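PDB 4QNY: mitogen activated protein kinase, putative, which probably phosphorylates serine and threonine residues of its protein substrates with ATP, as a mitogen-activated protein kinase of the parasite Leishmania donovani. Local coordinates for residues R149-A154 / W210-I215. Sequence-based numbering, arbitrary orientation.
With ANP (phosphoaminophosphonic acid-adenylate ester), chain D.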
loop_
_atom_site.group_PDB
_atom_site.type_symbol
_atom_site.label_atom_id
_atom_site.label_comp_id
_atom_site.label_asym_id
_atom_site.label_seq_id
_atom_site.Cartn_x
_atom_site.Cartn_y
_atom_site.Cartn_z
ATOM N N ARG A 149 -2.506 5.667 0.551
ATOM C CA ARG A 149 -1.375 6.410 1.122
ATOM C C ARG A 149 -0.112 5.544 1.299
ATOM O O ARG A 149 0.990 6.067 1.477
ATOM C CB ARG A 149 -1.807 7.060 2.454
ATOM C CG ARG A 149 -0.707 7.658 3.325
ATOM C CD ARG A 149 0.059 8.771 2.630
ATOM N NE ARG A 149 1.431 8.832 3.122
ATOM C CZ ARG A 149 1.879 9.729 3.994
ATOM N NH1 ARG A 149 3.145 9.694 4.384
ATOM N NH2 ARG A 149 1.065 10.662 4.472
ATOM N N ASP A 150 -0.251 4.227 1.201
ATOM C CA ASP A 150 0.909 3.352 1.363
ATOM C C ASP A 150 1.024 2.309 0.250
ATOM O O ASP A 150 1.183 1.119 0.519
ATOM C CB ASP A 150 0.858 2.658 2.728
ATOM C CG ASP A 150 2.227 2.201 3.203
ATOM O OD1 ASP A 150 3.241 2.760 2.732
ATOM O OD2 ASP A 150 2.290 1.286 4.052
ATOM N N ILE A 151 0.953 2.761 -1.000
ATOM C CA ILE A 151 1.084 1.862 -2.144
ATOM C C ILE A 151 2.550 1.542 -2.427
ATOM O O ILE A 151 3.280 2.354 -2.998
ATOM C CB ILE A 151 0.431 2.453 -3.409
ATOM C CG1 ILE A 151 -1.079 2.592 -3.208
ATOM C CG2 ILE A 151 0.705 1.571 -4.621
ATOM C CD1 ILE A 151 -1.795 1.268 -3.048
ATOM N N THR A 152 2.972 0.355 -2.003
ATOM C CA THR A 152 4.336 -0.128 -2.205
ATOM C C THR A 152 4.277 -1.598 -2.619
ATOM O O THR A 152 3.283 -2.271 -2.344
ATOM C CB THR A 152 5.201 0.020 -0.925
ATOM O OG1 THR A 152 4.665 -0.805 0.117
ATOM C CG2 THR A 152 5.247 1.468 -0.458
ATOM N N PRO A 153 5.333 -2.100 -3.287
ATOM C CA PRO A 153 5.381 -3.510 -3.697
ATOM C C PRO A 153 5.103 -4.490 -2.559
ATOM O O PRO A 153 4.471 -5.523 -2.784
ATOM C CB PRO A 153 6.815 -3.671 -4.205
ATOM C CG PRO A 153 7.174 -2.325 -4.711
ATOM C CD PRO A 153 6.491 -1.344 -3.797
ATOM N N ALA A 154 5.566 -4.166 -1.355
ATOM C CA ALA A 154 5.370 -5.032 -0.197
ATOM C C ALA A 154 3.901 -5.104 0.210
ATOM O O ALA A 154 3.464 -6.082 0.814
ATOM C CB ALA A 154 6.219 -4.553 0.973
ATOM N N TRP A 210 0.918 7.512 -8.217
ATOM C CA TRP A 210 2.371 7.647 -8.207
ATOM C C TRP A 210 3.027 6.351 -7.747
ATOM O O TRP A 210 4.034 5.920 -8.309
ATOM C CB TRP A 210 2.799 8.807 -7.302
ATOM C CG TRP A 210 4.284 9.003 -7.244
ATOM C CD1 TRP A 210 5.150 8.443 -6.349
ATOM C CD2 TRP A 210 5.080 9.812 -8.119
ATOM N NE1 TRP A 210 6.435 8.854 -6.613
ATOM C CE2 TRP A 210 6.418 9.695 -7.695
ATOM C CE3 TRP A 210 4.790 10.625 -9.219
ATOM C CZ2 TRP A 210 7.464 10.359 -8.332
ATOM C CZ3 TRP A 210 5.830 11.285 -9.849
ATOM C CH2 TRP A 210 7.150 11.147 -9.405
ATOM N N GLY A 211 2.444 5.736 -6.723
ATOM C CA GLY A 211 2.940 4.476 -6.199
ATOM C C GLY A 211 2.877 3.357 -7.221
ATOM O O GLY A 211 3.772 2.517 -7.283
ATOM N N ILE A 212 1.819 3.348 -8.026
ATOM C CA ILE A 212 1.662 2.353 -9.081
ATOM C C ILE A 212 2.708 2.562 -10.173
ATOM O O ILE A 212 3.251 1.600 -10.721
ATOM C CB ILE A 212 0.248 2.403 -9.697
ATOM C CG1 ILE A 212 -0.799 2.049 -8.642
ATOM C CG2 ILE A 212 0.133 1.452 -10.878
ATOM C CD1 ILE A 212 -0.659 0.647 -8.084
ATOM N N GLY A 213 2.995 3.825 -10.474
ATOM C CA GLY A 213 4.023 4.167 -11.440
ATOM C C GLY A 213 5.387 3.666 -11.009
ATOM O O GLY A 213 6.139 3.119 -11.814
ATOM N N CYS A 214 5.706 3.853 -9.731
ATOM C CA CYS A 214 6.955 3.347 -9.174
ATOM C C CYS A 214 7.016 1.830 -9.293
ATOM O O CYS A 214 8.051 1.261 -9.638
ATOM C CB CYS A 214 7.101 3.762 -7.710
ATOM S SG CYS A 214 7.164 5.543 -7.432
ATOM N N ILE A 215 5.893 1.182 -9.003
ATOM C CA ILE A 215 5.786 -0.267 -9.110
ATOM C C ILE A 215 5.907 -0.710 -10.568
ATOM O O ILE A 215 6.575 -1.699 -10.872
ATOM C CB ILE A 215 4.457 -0.773 -8.514
ATOM C CG1 ILE A 215 4.444 -0.556 -6.999
ATOM C CG2 ILE A 215 4.245 -2.245 -8.829
ATOM C CD1 ILE A 215 3.109 -0.843 -6.349
HETATM P PG ANP D . 0.838 -2.190 9.405
HETATM O O1G ANP D . 0.995 -3.326 10.366
HETATM O O2G ANP D . -0.684 -2.051 9.016
HETATM O O3G ANP D . 1.309 -0.849 10.101
HETATM P PB ANP D . 2.574 -3.910 7.967
HETATM O O1B ANP D . 3.321 -4.119 9.244
HETATM O O2B ANP D . 3.596 -3.885 6.794
HETATM N N3B ANP D . 1.755 -2.441 7.998
HETATM P PA ANP D . 1.234 -5.714 6.347
HETATM O O1A ANP D . 1.774 -4.897 5.236
HETATM O O2A ANP D . -0.287 -5.879 6.285
HETATM O O3A ANP D . 1.553 -5.077 7.776
HETATM O "O5'" ANP D . 1.957 -7.123 6.311
HETATM C "C5'" ANP D . 3.392 -7.244 6.221
HETATM C "C4'" ANP D . 3.733 -8.329 5.228
HETATM O "O4'" ANP D . 3.012 -9.535 5.552
HETATM C "C3'" ANP D . 3.360 -8.036 3.782
HETATM O "O3'" ANP D . 4.364 -7.257 3.142
HETATM C "C2'" ANP D . 3.257 -9.441 3.185
HETATM O "O2'" ANP D . 4.529 -9.934 2.780
HETATM C "C1'" ANP D . 2.718 -10.255 4.368
HETATM N N9 ANP D . 1.278 -10.486 4.314
HETATM C C8 ANP D . 0.293 -9.674 4.802
HETATM N N7 ANP D . -0.927 -10.128 4.612
HETATM C C5 ANP D . -0.717 -11.326 3.946
HETATM C C6 ANP D . -1.613 -12.303 3.455
HETATM N N6 ANP D . -2.940 -12.217 3.564
HETATM N N1 ANP D . -1.082 -13.384 2.839
HETATM C C2 ANP D . 0.246 -13.474 2.726
HETATM N N3 ANP D . 1.183 -12.621 3.149
HETATM C C4 ANP D . 0.630 -11.564 3.753
#
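Ile151 presses its CG2 methyl onto the flank of helix 206-219, where Gly211, Ile212 and Ile215 receive it. The methyl sits 3.8 Å from Gly211 C, so it rests on bare helix backbone. Gly211, having no side chain, lets the two chains come this close, with the CA atoms of Ile151 and Gly211 5.2 Å apart. From the helix, the CD1 methyls of Ile212 and Ile215 both reach the same CG2; that of Ile215 ends 3.8 Å away, its side chain running roughly perpendicular to that of Ile151. Ile215 has an extended chain (chi2 172°), which carries CD1 out to the loop backbone as well, 4.0 Å from Thr152 C. Pro153 CD also meets Ile215 CG1 at 3.9 Å, the proline ring and the isoleucine side chain lying alongside each other and pointing opposite ways.

The contact between the two segments is thus apolar. Inside the helix, Ile215 N donates to Gly211 O at 3.0 Å. Near the start of the same helix, Asp208 OD1 is hydrogen-bonded to Arg149 N, which adds a polar tie between loop and helix. On the loop's far side, the ribose hydroxyl O3' of ANP donates to Ala154 O at 2.8 Å, a single bond to the backbone carbonyl just after Pro153. Asp150 O takes a hydrogen bond from Asn155 ND2, the side chain of a magnesium-binding residue.

Leu138 of helix 124-143 touches both Ile151 and Ile212, while Leu112 touches Pro153 and Ile215, extending the apolar patch. The loop is the protein kinase catalytic loop, with its HRD motif at His148, Arg149 and Asp150, seated through Ile151 and Pro153 on the αF helix in the core of the C-lobe.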